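Local atomic coordinates of RNA polymerase sigma-H factor (Fusobacterium nucleatum subsp. nucleatum, PDB entry 3MZY), a protein that probably acts as a transcription initiation factor that promotes attachment of RNA polymerase to specific promoter sites and is then released. Residues S28-A33 / S140-I145; S111-E116 / L134-K139; E100-F105 / E153-E158; L15-K20 / R38-S43. All blocks are in the same frame, centred on the assembly; numbering follows the deposited sequence.

Contact 1: residues S28-A33 / S140-I145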
loop_
_atom_site.group_PDB
_atom_site.type_symbol
_atom_site.label_atom_id
_atom_site.label_comp_id
_atom_site.label_asym_id
_atom_site.label_seq_id
_atom_site.Cartn_x
_atom_site.Cartn_y
_atom_site.Cartn_z
ATOM N N SER A 28 -1.015 10.938 -10.771
ATOM C CA SER A 28 -1.818 9.720 -10.714
ATOM C C SER A 28 -1.551 9.009 -9.390
ATOM O O SER A 28 -0.464 9.142 -8.810
ATOM C CB SER A 28 -1.494 8.797 -11.898
ATOM O OG SER A 28 -0.428 7.905 -11.600
ATOM N N PHE A 29 -2.528 8.254 -8.908
ATOM C CA PHE A 29 -2.348 7.616 -7.626
ATOM C C PHE A 29 -1.280 6.525 -7.707
ATOM O O PHE A 29 -0.455 6.395 -6.805
ATOM C CB PHE A 29 -3.661 7.082 -7.018
ATOM C CG PHE A 29 -3.432 6.282 -5.764
ATOM C CD1 PHE A 29 -2.972 6.903 -4.602
ATOM C CD2 PHE A 29 -3.583 4.909 -5.763
ATOM C CE1 PHE A 29 -2.702 6.166 -3.452
ATOM C CE2 PHE A 29 -3.304 4.160 -4.612
ATOM C CZ PHE A 29 -2.865 4.793 -3.454
ATOM N N SER A 30 -1.293 5.769 -8.802
ATOM C CA SER A 30 -0.316 4.702 -9.045
ATOM C C SER A 30 1.117 5.166 -8.832
ATOM O O SER A 30 1.892 4.486 -8.159
ATOM C CB SER A 30 -0.465 4.128 -10.456
ATOM O OG SER A 30 -1.473 3.124 -10.494
ATOM N N SER A 31 1.470 6.323 -9.383
ATOM C CA SER A 31 2.834 6.815 -9.212
ATOM C C SER A 31 3.072 7.384 -7.814
ATOM O O SER A 31 4.180 7.326 -7.292
ATOM C CB SER A 31 3.215 7.821 -10.304
ATOM O OG SER A 31 2.172 8.746 -10.518
ATOM N N PHE A 32 2.028 7.909 -7.183
ATOM C CA PHE A 32 2.202 8.420 -5.823
ATOM C C PHE A 32 2.440 7.254 -4.865
ATOM O O PHE A 32 3.303 7.323 -3.986
ATOM C CB PHE A 32 1.036 9.328 -5.366
ATOM C CG PHE A 32 1.257 9.953 -3.996
ATOM C CD1 PHE A 32 2.283 10.893 -3.795
ATOM C CD2 PHE A 32 0.460 9.586 -2.899
ATOM C CE1 PHE A 32 2.507 11.469 -2.526
ATOM C CE2 PHE A 32 0.670 10.158 -1.633
ATOM C CZ PHE A 32 1.697 11.102 -1.448
ATOM N N ALA A 33 1.703 6.176 -5.069
ATOM C CA ALA A 33 1.858 4.989 -4.249
ATOM C C ALA A 33 3.263 4.412 -4.391
ATOM O O ALA A 33 3.913 4.075 -3.391
ATOM C CB ALA A 33 0.800 3.957 -4.603
ATOM N N SER A 140 -5.893 -2.195 -16.705
ATOM C CA SER A 140 -6.466 -3.130 -15.775
ATOM C C SER A 140 -5.753 -3.090 -14.420
ATOM O O SER A 140 -6.392 -3.255 -13.386
ATOM C CB SER A 140 -6.424 -4.515 -16.395
ATOM O OG SER A 140 -6.084 -5.484 -15.446
ATOM N N ILE A 141 -4.439 -2.862 -14.429
ATOM C CA ILE A 141 -3.671 -2.819 -13.194
ATOM C C ILE A 141 -3.961 -1.503 -12.478
ATOM O O ILE A 141 -4.168 -1.459 -11.264
ATOM C CB ILE A 141 -2.136 -2.979 -13.465
ATOM C CG1 ILE A 141 -1.820 -4.370 -14.031
ATOM C CG2 ILE A 141 -1.298 -2.688 -12.196
ATOM C CD1 ILE A 141 -2.370 -5.517 -13.231
ATOM N N ASP A 142 -3.973 -0.433 -13.258
ATOM C CA ASP A 142 -4.228 0.886 -12.751
ATOM C C ASP A 142 -5.576 0.962 -12.041
ATOM O O ASP A 142 -5.684 1.557 -10.975
ATOM C CB ASP A 142 -4.183 1.880 -13.897
ATOM C CG ASP A 142 -4.306 3.296 -13.431
ATOM O OD1 ASP A 142 -3.331 3.812 -12.847
ATOM O OD2 ASP A 142 -5.381 3.896 -13.653
ATOM N N ASN A 143 -6.588 0.347 -12.642
ATOM C CA ASN A 143 -7.930 0.327 -12.097
ATOM C C ASN A 143 -8.028 -0.502 -10.822
ATOM O O ASN A 143 -8.864 -0.209 -9.948
ATOM C CB ASN A 143 -8.910 -0.207 -13.143
ATOM C CG ASN A 143 -9.192 0.791 -14.252
ATOM O OD1 ASN A 143 -8.984 1.999 -14.100
ATOM N ND2 ASN A 143 -9.694 0.290 -15.373
ATOM N N THR A 144 -7.191 -1.536 -10.740
ATOM C CA THR A 144 -7.103 -2.396 -9.564
ATOM C C THR A 144 -6.457 -1.660 -8.381
ATOM O O THR A 144 -6.975 -1.691 -7.269
ATOM C CB THR A 144 -6.318 -3.687 -9.880
ATOM O OG1 THR A 144 -7.057 -4.442 -10.838
ATOM C CG2 THR A 144 -6.094 -4.548 -8.619
ATOM N N ILE A 145 -5.332 -1.006 -8.631
ATOM C CA ILE A 145 -4.676 -0.160 -7.639
ATOM C C ILE A 145 -5.673 0.881 -7.128
ATOM O O ILE A 145 -5.660 1.237 -5.949
ATOM C CB ILE A 145 -3.453 0.545 -8.252
ATOM C CG1 ILE A 145 -2.329 -0.471 -8.495
ATOM C CG2 ILE A 145 -2.984 1.699 -7.379
ATOM C CD1 ILE A 145 -1.098 0.072 -9.224
#
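A buried helix-to-helix contact joins Phe-29 and Ser-30, in the first turn of helix 29-50, to Asp-142 and Ile-145 on the long helix 138-159. The axes of the two short segments pass 10.2 Å apart at 70°, and only 182 Å² is buried in total, so a few side chains define the junction. Its polar element is a hydrogen bond from Ser-30 OG to Asp-142 OD1, 3.1 Å long, which meets the carboxylate oxygen on its anti side and 32° out of the carboxylate plane. Asp-142 reaches it because its CG lies anti to the backbone N (chi1 -174°) and swings the carboxylate across to the serine. Ile-145 works through two branches. CG2 makes the apolar contact, coming obliquely to the Phe-29 ring, 3.6 Å from Phe-29 CD2, while CD1 packs 3.3 Å from Ser-30 OG, the hydroxyl that bonds Asp-142. Segment 28-33 belongs to sigma-70 region 2, whereas the sequence and helix order around 140-145 are consistent with the recognition helix of a region 4 helix-turn-helix, so the contact probably docks region 2 on region 4. Tyr-127, on the preceding helix 127-134, touches both Ser-30 and Ile-145. On the region 2 side, Ala-33 CB lies 3.9 Å above the plane of the Phe-29 ring, toward its rim, and Tyr-22 meets that ring edge-to-face.

Contact 2: residues S111-E116 / L134-K139; sequences SKFEKE and LSKNLK
Phe-113 touches both Leu-134 and Lys-136 and is the centre of this surface contact. Lys-136 approaches the phenyl ring from the opposite direction and lays its chain by it: Lys-136 CG is 4.0 Å from Phe-113 CE1, and NZ stands over one face, 4.4 Å from the ring centroid and 17° off the ring normal, which meets the criteria for a cation-pi interaction. Bends in the lysine chain at chi2 (-45°) and at chi4 bring the ammonium back over the ring. Leu-134 meets the same ring at its edge, near the ring plane, with its CD1 4.1 Å from Phe-113 CE1. The second methyl of the leucine, CD2, also reaches Glu-116, 4.1 Å from its CB, one turn further along helix 112-121. Farther out, the start of that helix is fixed by a capping box: Glu-114 N donates to Ser-111 OG at 2.8 Å, nearly straight at 169°, and Ser-111 N returns a bond of 2.8 Å to Glu-114 OE1. The other oxygen of Glu-114 has salt bridges to Arg-147 and Lys-151 on helix 138-159, tying the capped end to that helix. Ser-140, Ile-141 and Thr-144 of the same helix also pack on Phe-113. Across the contact, Ser-135 has positive phi and ends helix 127-134 in a Schellman motif, and Asn-137 is the N-cap of the next helix. This short turn between two helices, backed by a third, is consistent with the helix-turn-helix of sigma-70 region 4, as in relatives.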
loop_
_atom_site.group_PDB
_atom_site.type_symbol
_atom_site.label_atom_id
_atom_site.label_comp_id
_atom_site.label_asym_id
_atom_site.label_seq_id
_atom_site.Cartn_x
_atom_site.Cartn_y
_atom_site.Cartn_z
ATOM N N SER A 111 -10.377 -9.187 -3.781
ATOM C CA SER A 111 -10.421 -10.257 -4.763
ATOM C C SER A 111 -9.023 -10.938 -4.879
ATOM O O SER A 111 -8.011 -10.431 -4.369
ATOM C CB SER A 111 -10.839 -9.673 -6.113
ATOM O OG SER A 111 -9.757 -8.931 -6.702
ATOM N N LYS A 112 -8.970 -12.090 -5.534
ATOM C CA LYS A 112 -7.686 -12.714 -5.865
ATOM C C LYS A 112 -6.800 -11.768 -6.722
ATOM O O LYS A 112 -5.604 -11.615 -6.454
ATOM C CB LYS A 112 -7.918 -14.032 -6.597
ATOM C CG LYS A 112 -6.669 -14.854 -6.783
ATOM C CD LYS A 112 -6.720 -15.648 -8.082
ATOM C CE LYS A 112 -5.610 -16.665 -8.112
ATOM N NZ LYS A 112 -5.416 -17.176 -9.487
ATOM N N PHE A 113 -7.401 -11.125 -7.727
ATOM C CA PHE A 113 -6.712 -10.136 -8.576
ATOM C C PHE A 113 -6.166 -8.960 -7.746
ATOM O O PHE A 113 -4.988 -8.615 -7.844
ATOM C CB PHE A 113 -7.651 -9.649 -9.703
ATOM C CG PHE A 113 -6.971 -8.810 -10.771
ATOM C CD1 PHE A 113 -5.601 -8.939 -11.037
ATOM C CD2 PHE A 113 -7.720 -7.913 -11.535
ATOM C CE1 PHE A 113 -4.968 -8.173 -12.031
ATOM C CE2 PHE A 113 -7.115 -7.145 -12.544
ATOM C CZ PHE A 113 -5.717 -7.270 -12.790
ATOM N N GLU A 114 -7.018 -8.370 -6.919
ATOM C CA GLU A 114 -6.602 -7.288 -6.023
ATOM C C GLU A 114 -5.446 -7.702 -5.103
ATOM O O GLU A 114 -4.507 -6.925 -4.892
ATOM C CB GLU A 114 -7.794 -6.783 -5.220
ATOM C CG GLU A 114 -8.757 -5.946 -6.028
ATOM C CD GLU A 114 -10.133 -5.785 -5.367
ATOM O OE1 GLU A 114 -10.410 -6.476 -4.347
ATOM O OE2 GLU A 114 -10.947 -4.970 -5.878
ATOM N N LYS A 115 -5.495 -8.930 -4.591
ATOM C CA LYS A 115 -4.414 -9.464 -3.759
ATOM C C LYS A 115 -3.109 -9.665 -4.541
ATOM O O LYS A 115 -2.011 -9.436 -4.006
ATOM C CB LYS A 115 -4.818 -10.787 -3.121
ATOM C CG LYS A 115 -5.832 -10.649 -1.990
ATOM C CD LYS A 115 -6.414 -12.007 -1.714
ATOM C CE LYS A 115 -7.109 -12.036 -0.413
ATOM N NZ LYS A 115 -7.873 -13.323 -0.244
ATOM N N GLU A 116 -3.232 -10.116 -5.788
ATOM C CA GLU A 116 -2.060 -10.368 -6.627
ATOM C C GLU A 116 -1.348 -9.045 -6.897
ATOM O O GLU A 116 -0.129 -8.977 -6.827
ATOM C CB GLU A 116 -2.458 -11.023 -7.954
ATOM C CG GLU A 116 -2.721 -12.512 -7.892
ATOM C CD GLU A 116 -3.221 -13.074 -9.230
ATOM O OE1 GLU A 116 -2.802 -14.199 -9.601
ATOM O OE2 GLU A 116 -4.030 -12.392 -9.917
ATOM N N LEU A 134 2.068 -9.913 -14.215
ATOM C CA LEU A 134 0.807 -10.659 -14.233
ATOM C C LEU A 134 0.257 -10.928 -15.633
ATOM O O LEU A 134 -0.813 -11.535 -15.777
ATOM C CB LEU A 134 -0.252 -9.934 -13.398
ATOM C CG LEU A 134 0.058 -9.725 -11.913
ATOM C CD1 LEU A 134 -0.977 -8.817 -11.293
ATOM C CD2 LEU A 134 0.167 -11.068 -11.157
ATOM N N SER A 135 0.987 -10.468 -16.650
ATOM C CA SER A 135 0.540 -10.534 -18.038
ATOM C C SER A 135 -0.872 -9.973 -18.127
ATOM O O SER A 135 -1.805 -10.635 -18.601
ATOM C CB SER A 135 0.623 -11.962 -18.571
ATOM O OG SER A 135 1.945 -12.461 -18.413
ATOM N N LYS A 136 -1.018 -8.753 -17.625
ATOM C CA LYS A 136 -2.285 -8.042 -17.681
ATOM C C LYS A 136 -1.990 -6.744 -18.358
ATOM O O LYS A 136 -0.833 -6.342 -18.420
ATOM C CB LYS A 136 -2.840 -7.794 -16.268
ATOM C CG LYS A 136 -3.358 -9.041 -15.555
ATOM C CD LYS A 136 -4.211 -9.871 -16.474
ATOM C CE LYS A 136 -4.998 -10.944 -15.726
ATOM N NZ LYS A 136 -6.386 -10.478 -15.446
ATOM N N ASN A 137 -3.002 -6.077 -18.889
ATOM C CA ASN A 137 -2.736 -4.765 -19.482
ATOM C C ASN A 137 -2.690 -3.629 -18.457
ATOM O O ASN A 137 -3.239 -3.747 -17.364
ATOM C CB ASN A 137 -3.602 -4.472 -20.721
ATOM C CG ASN A 137 -5.076 -4.233 -20.409
ATOM O OD1 ASN A 137 -5.893 -4.101 -21.334
ATOM N ND2 ASN A 137 -5.426 -4.169 -19.132
ATOM N N LEU A 138 -1.981 -2.563 -18.801
ATOM C CA LEU A 138 -1.777 -1.414 -17.918
ATOM C C LEU A 138 -3.062 -0.893 -17.277
ATOM O O LEU A 138 -3.103 -0.682 -16.072
ATOM C CB LEU A 138 -1.059 -0.280 -18.673
ATOM C CG LEU A 138 0.482 -0.186 -18.719
ATOM C CD1 LEU A 138 1.215 -1.514 -18.992
ATOM C CD2 LEU A 138 0.930 0.868 -19.733
ATOM N N LYS A 139 -4.104 -0.697 -18.084
ATOM C CA LYS A 139 -5.336 -0.062 -17.622
ATOM C C LYS A 139 -5.943 -0.891 -16.515
ATOM O O LYS A 139 -6.440 -0.371 -15.524
ATOM C CB LYS A 139 -6.337 0.055 -18.765
ATOM C CG LYS A 139 -7.642 0.729 -18.387
ATOM C CD LYS A 139 -8.683 0.550 -19.488
ATOM C CE LYS A 139 -9.643 1.734 -19.557
ATOM N NZ LYS A 139 -9.177 2.741 -20.553
#

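Contact 3: residues E100-F105 / E153-E158; sequences EEFKKF and EEWIKE
Trp-155 gives up 127 Å² of the 219 Å² buried here, and Phe-105, with 50 Å², is its main partner. Trp-155 CG, anti to the backbone N (chi1 171°), carries the indole out to Phe-105. The phenyl lies on one indole face as an offset stack: the centroids of the Phe-105 ring and the five-membered ring of Trp-155 are 4.0 Å apart, planes inclined 13°. The two side chains slide past each other in opposite directions, bringing each CB over the other's ring. Trp-155 CB is 3.7 Å from the Phe-105 centroid and Phe-105 CB 3.9 Å from that of the indole five-membered ring, both CH-pi contacts. The six-membered ring reaches the helix 91-109 backbone, Trp-155 CH2 lying 3.4 Å from Phe-102 N. Beside it, Glu-101 CB meets the indole edge in plane, 3.5 Å from Trp-155 CZ2, and Trp-155 CZ3 lies at the edge of the Phe-102 ring, in its plane, 4.0 Å from Phe-102 CD1. The segment axes are 11.6 Å apart at 129°. Helices 91-109 and 138-159 thus pack through aromatic side chains in an all-helical fold, Phe-102 leading on to Leu-15 of helix 8-21.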
loop_
_atom_site.group_PDB
_atom_site.type_symbol
_atom_site.label_atom_id
_atom_site.label_comp_id
_atom_site.label_asym_id
_atom_site.label_seq_id
_atom_site.Cartn_x
_atom_site.Cartn_y
_atom_site.Cartn_z
ATOM N N GLU A 100 -1.210 -4.204 10.814
ATOM C CA GLU A 100 -1.789 -5.516 10.998
ATOM C C GLU A 100 -3.278 -5.531 10.632
ATOM O O GLU A 100 -3.731 -6.440 9.931
ATOM C CB GLU A 100 -1.560 -5.995 12.431
ATOM C CG GLU A 100 -1.157 -7.459 12.538
ATOM C CD GLU A 100 0.161 -7.784 11.823
ATOM O OE1 GLU A 100 1.095 -6.948 11.837
ATOM O OE2 GLU A 100 0.263 -8.891 11.255
ATOM N N GLU A 101 -4.036 -4.531 11.093
ATOM C CA GLU A 101 -5.450 -4.420 10.722
ATOM C C GLU A 101 -5.613 -4.406 9.194
ATOM O O GLU A 101 -6.500 -5.066 8.659
ATOM C CB GLU A 101 -6.117 -3.182 11.336
ATOM C CG GLU A 101 -6.325 -3.181 12.856
ATOM C CD GLU A 101 -7.184 -4.332 13.350
ATOM O OE1 GLU A 101 -8.360 -4.102 13.729
ATOM O OE2 GLU A 101 -6.675 -5.477 13.352
ATOM N N PHE A 102 -4.746 -3.671 8.495
ATOM C CA PHE A 102 -4.802 -3.639 7.041
ATOM C C PHE A 102 -4.555 -5.005 6.402
ATOM O O PHE A 102 -5.277 -5.400 5.490
ATOM C CB PHE A 102 -3.844 -2.616 6.450
ATOM C CG PHE A 102 -3.888 -2.561 4.949
ATOM C CD1 PHE A 102 -4.873 -1.809 4.299
ATOM C CD2 PHE A 102 -2.970 -3.281 4.180
ATOM C CE1 PHE A 102 -4.924 -1.755 2.906
ATOM C CE2 PHE A 102 -3.019 -3.232 2.788
ATOM C CZ PHE A 102 -3.992 -2.467 2.153
ATOM N N LYS A 103 -3.535 -5.718 6.861
ATOM C CA LYS A 103 -3.245 -7.038 6.313
ATOM C C LYS A 103 -4.483 -7.939 6.372
ATOM O O LYS A 103 -4.839 -8.593 5.376
ATOM C CB LYS A 103 -2.075 -7.685 7.046
ATOM C CG LYS A 103 -0.738 -7.135 6.658
ATOM C CD LYS A 103 0.375 -8.135 6.954
ATOM C CE LYS A 103 0.983 -7.897 8.311
ATOM N NZ LYS A 103 2.138 -8.808 8.591
ATOM N N LYS A 104 -5.161 -7.929 7.520
ATOM C CA LYS A 104 -6.388 -8.702 7.708
ATOM C C LYS A 104 -7.534 -8.177 6.850
ATOM O O LYS A 104 -8.243 -8.950 6.202
ATOM C CB LYS A 104 -6.782 -8.767 9.194
ATOM N N PHE A 105 -7.733 -6.870 6.838
ATOM C CA PHE A 105 -8.786 -6.312 6.010
ATOM C C PHE A 105 -8.604 -6.759 4.544
ATOM O O PHE A 105 -9.546 -7.250 3.896
ATOM C CB PHE A 105 -8.794 -4.783 6.110
ATOM C CG PHE A 105 -9.553 -4.117 4.991
ATOM C CD1 PHE A 105 -8.876 -3.447 3.979
ATOM C CD2 PHE A 105 -10.944 -4.203 4.929
ATOM C CE1 PHE A 105 -9.576 -2.835 2.918
ATOM C CE2 PHE A 105 -11.652 -3.604 3.871
ATOM C CZ PHE A 105 -10.959 -2.923 2.860
ATOM N N GLU A 153 -9.630 3.350 1.629
ATOM C CA GLU A 153 -10.176 4.619 2.126
ATOM C C GLU A 153 -11.407 4.387 2.977
ATOM O O GLU A 153 -11.461 4.831 4.116
ATOM C CB GLU A 153 -10.558 5.563 0.982
ATOM C CG GLU A 153 -9.536 6.631 0.679
ATOM C CD GLU A 153 -9.913 7.480 -0.528
ATOM O OE1 GLU A 153 -10.835 8.317 -0.400
ATOM O OE2 GLU A 153 -9.277 7.315 -1.603
ATOM N N GLU A 154 -12.386 3.680 2.422
ATOM C CA GLU A 154 -13.651 3.450 3.112
ATOM C C GLU A 154 -13.413 2.710 4.424
ATOM O O GLU A 154 -14.037 3.019 5.444
ATOM C CB GLU A 154 -14.633 2.712 2.203
ATOM C CG GLU A 154 -15.087 3.562 0.996
ATOM C CD GLU A 154 -15.730 2.745 -0.133
ATOM O OE1 GLU A 154 -16.785 3.179 -0.656
ATOM O OE2 GLU A 154 -15.181 1.677 -0.507
ATOM N N TRP A 155 -12.465 1.776 4.408
ATOM C CA TRP A 155 -12.127 1.009 5.600
ATOM C C TRP A 155 -11.490 1.879 6.694
ATOM O O TRP A 155 -11.854 1.772 7.873
ATOM C CB TRP A 155 -11.221 -0.161 5.236
ATOM C CG TRP A 155 -10.657 -0.855 6.413
ATOM C CD1 TRP A 155 -11.316 -1.718 7.264
ATOM C CD2 TRP A 155 -9.310 -0.751 6.909
ATOM N NE1 TRP A 155 -10.448 -2.165 8.240
ATOM C CE2 TRP A 155 -9.219 -1.588 8.050
ATOM C CE3 TRP A 155 -8.172 -0.041 6.493
ATOM C CZ2 TRP A 155 -8.034 -1.735 8.778
ATOM C CZ3 TRP A 155 -6.990 -0.184 7.222
ATOM C CH2 TRP A 155 -6.932 -1.028 8.352
ATOM N N ILE A 156 -10.559 2.744 6.289
ATOM C CA ILE A 156 -9.921 3.695 7.199
ATOM C C ILE A 156 -10.937 4.610 7.865
ATOM O O ILE A 156 -10.919 4.732 9.084
ATOM C CB ILE A 156 -8.828 4.531 6.484
ATOM C CG1 ILE A 156 -7.657 3.632 6.069
ATOM C CG2 ILE A 156 -8.314 5.697 7.378
ATOM C CD1 ILE A 156 -6.715 4.274 5.056
ATOM N N LYS A 157 -11.822 5.231 7.077
ATOM C CA LYS A 157 -12.846 6.148 7.602
ATOM C C LYS A 157 -13.782 5.431 8.576
ATOM O O LYS A 157 -14.124 5.975 9.624
ATOM C CB LYS A 157 -13.643 6.822 6.474
ATOM N N GLU A 158 -14.165 4.200 8.239
ATOM C CA GLU A 158 -14.998 3.378 9.121
ATOM C C GLU A 158 -14.288 2.951 10.411
ATOM O O GLU A 158 -14.905 2.941 11.477
ATOM C CB GLU A 158 -15.548 2.170 8.365
ATOM C CG GLU A 158 -16.526 2.572 7.253
ATOM C CD GLU A 158 -17.017 1.404 6.403
ATOM O OE1 GLU A 158 -16.327 0.361 6.329
ATOM O OE2 GLU A 158 -18.104 1.537 5.796
#

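Contact 4: residues L15-K20 / R38-S43; sequences LLKAIK and RREMIS
Lys-17 and Glu-40 are the pair that touches here, on the surface between helix 8-21 and helix 29-50, and their contact is chiefly electrostatic. Lys-17 NZ donates to Glu-40 OE1 at 2.8 Å, a hydrogen-bonded salt bridge. The ammonium comes to the oxygen from above the carboxylate plane, 36° out of it, and the grip is one-sided: Glu-40 OE2 lies 4.3 Å from Lys-17 NZ. The two side chains cross at about a right angle. Lys-17 gets there on a chain extended beyond CG, whereas the glutamate is folded at chi2 (-51°), which turns its carboxylate toward the neighbouring helix. The backbones stay well separated, with 9.4 Å between Lys-17 CA and Glu-40 CA, so the charged ends do the bridging and just 89 Å² is buried.

Beyond the bond itself, van der Waals contact is slight. The lysine methylenes pass the same oxygen, CE at 3.3 Å and CD at 3.6 Å from Glu-40 OE1. Both helices fall within sigma-70 region 2, and the bridge links two helices that follow each other in that region. Their hydrophobic association runs through other residues: Leu-15 packs on Ile-37, and Ala-18 on Cys-36 and Phe-29.

Backbone hydrogen bonds keep both segments helical. Ile-19 N donates to Leu-15 O at 2.9 Å, spanning the turn that carries Lys-17, and Ile-42 N to Arg-38 O at 2.9 Å does the same around Glu-40. Arg-38 NH2 also donates to Gly-124 O, in the loop before helix 127-134.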
loop_
_atom_site.group_PDB
_atom_site.type_symbol
_atom_site.label_atom_id
_atom_site.label_comp_id
_atom_site.label_asym_id
_atom_site.label_seq_id
_atom_site.Cartn_x
_atom_site.Cartn_y
_atom_site.Cartn_z
ATOM N N LEU A 15 2.116 2.437 1.565
ATOM C CA LEU A 15 0.852 2.467 0.862
ATOM C C LEU A 15 -0.228 3.213 1.648
ATOM O O LEU A 15 -0.960 4.027 1.077
ATOM C CB LEU A 15 0.377 1.043 0.521
ATOM C CG LEU A 15 -1.047 0.868 -0.046
ATOM C CD1 LEU A 15 -1.174 1.439 -1.452
ATOM C CD2 LEU A 15 -1.485 -0.585 -0.054
ATOM N N LEU A 16 -0.340 2.902 2.943
ATOM C CA LEU A 16 -1.261 3.562 3.851
ATOM C C LEU A 16 -1.021 5.067 3.900
ATOM O O LEU A 16 -1.963 5.855 4.035
ATOM C CB LEU A 16 -1.109 2.966 5.250
ATOM C CG LEU A 16 -2.174 2.034 5.839
ATOM C CD1 LEU A 16 -2.962 1.283 4.775
ATOM C CD2 LEU A 16 -1.507 1.069 6.810
ATOM N N LYS A 17 0.251 5.444 3.805
ATOM C CA LYS A 17 0.662 6.843 3.711
ATOM C C LYS A 17 0.208 7.419 2.382
ATOM O O LYS A 17 -0.377 8.499 2.340
ATOM C CB LYS A 17 2.184 6.972 3.836
ATOM C CG LYS A 17 2.685 7.082 5.270
ATOM C CD LYS A 17 4.139 7.535 5.314
ATOM C CE LYS A 17 4.741 7.296 6.678
ATOM N NZ LYS A 17 6.097 7.904 6.765
ATOM N N ALA A 18 0.478 6.683 1.303
ATOM C CA ALA A 18 0.030 7.062 -0.029
ATOM C C ALA A 18 -1.452 7.430 -0.015
ATOM O O ALA A 18 -1.837 8.497 -0.489
ATOM C CB ALA A 18 0.288 5.932 -1.015
ATOM N N ILE A 19 -2.259 6.538 0.556
ATOM C CA ILE A 19 -3.702 6.671 0.605
ATOM C C ILE A 19 -4.147 7.873 1.449
ATOM O O ILE A 19 -5.043 8.610 1.047
ATOM C CB ILE A 19 -4.350 5.380 1.174
ATOM C CG1 ILE A 19 -4.068 4.184 0.268
ATOM C CG2 ILE A 19 -5.875 5.563 1.405
ATOM C CD1 ILE A 19 -4.323 2.834 0.933
ATOM N N LYS A 20 -3.518 8.053 2.610
ATOM C CA LYS A 20 -3.893 9.102 3.548
ATOM C C LYS A 20 -3.534 10.496 3.036
ATOM O O LYS A 20 -4.206 11.473 3.372
ATOM C CB LYS A 20 -3.238 8.854 4.912
ATOM N N ARG A 38 8.348 3.054 -2.060
ATOM C CA ARG A 38 9.794 2.886 -2.126
ATOM C C ARG A 38 10.525 3.780 -1.133
ATOM O O ARG A 38 11.594 3.416 -0.664
ATOM C CB ARG A 38 10.316 3.035 -3.557
ATOM C CG ARG A 38 9.801 1.912 -4.484
ATOM C CD ARG A 38 10.487 1.947 -5.838
ATOM N NE ARG A 38 11.912 1.594 -5.790
ATOM C CZ ARG A 38 12.381 0.344 -5.799
ATOM N NH1 ARG A 38 13.687 0.127 -5.765
ATOM N NH2 ARG A 38 11.549 -0.692 -5.830
ATOM N N ARG A 39 9.938 4.923 -0.777
ATOM C CA ARG A 39 10.561 5.782 0.250
ATOM C C ARG A 39 10.589 5.015 1.571
ATOM O O ARG A 39 11.629 4.959 2.222
ATOM C CB ARG A 39 9.880 7.163 0.394
ATOM N N GLU A 40 9.470 4.382 1.928
ATOM C CA GLU A 40 9.407 3.563 3.139
ATOM C C GLU A 40 10.368 2.389 3.135
ATOM O O GLU A 40 10.982 2.092 4.145
ATOM C CB GLU A 40 7.995 3.041 3.413
ATOM C CG GLU A 40 7.037 4.046 3.977
ATOM C CD GLU A 40 7.566 4.794 5.184
ATOM O OE1 GLU A 40 7.396 6.029 5.209
ATOM O OE2 GLU A 40 8.137 4.164 6.101
HETATM N N MSE A 41 10.487 1.705 2.012
HETATM C CA MSE A 41 11.449 0.606 1.918
HETATM C C MSE A 41 12.876 1.090 2.106
HETATM O O MSE A 41 13.653 0.481 2.840
HETATM C CB MSE A 41 11.338 -0.094 0.572
HETATM C CG MSE A 41 10.090 -0.929 0.397
HETATM SE SE MSE A 41 9.745 -1.265 -1.494
HETATM C CE MSE A 41 11.425 -2.149 -2.051
ATOM N N ILE A 42 13.215 2.176 1.424
ATOM C CA ILE A 42 14.551 2.756 1.491
ATOM C C ILE A 42 14.908 3.337 2.865
ATOM O O ILE A 42 16.012 3.092 3.375
ATOM C CB ILE A 42 14.748 3.777 0.372
ATOM C CG1 ILE A 42 14.935 3.015 -0.938
ATOM C CG2 ILE A 42 15.964 4.625 0.639
ATOM C CD1 ILE A 42 14.290 3.636 -2.071
ATOM N N SER A 43 13.967 4.087 3.456
ATOM C CA SER A 43 14.036 4.483 4.870
ATOM C C SER A 43 14.460 3.338 5.798
ATOM O O SER A 43 15.300 3.523 6.677
ATOM C CB SER A 43 12.678 5.003 5.349
ATOM O OG SER A 43 12.655 6.412 5.472
#

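How the contacts relate
Segments of contacts 1, 2 and 3 include part of helix 138-159, though contact 2 touches through residues before it; contacts 1 and 4 share helix 29-50. Centres range from 11 Å apart for contacts 1 and 2 to 21 Å for contacts 2 and 4. Along the chain, contact 4 closes before contacts 2 and 3 open; contact 2 is nested within contacts 1 and 3, and contact 1 crosses 3 and 4. Contacts 1 and 2 meet at Phe-113, beside Ser-140 and Thr-144; contacts 1 and 4 meet at Ala-18, and 3 and 4 where Phe-102 reaches Leu-15 and Leu-16. The region 2 helices thus pack against the C-terminal helices in one compact body.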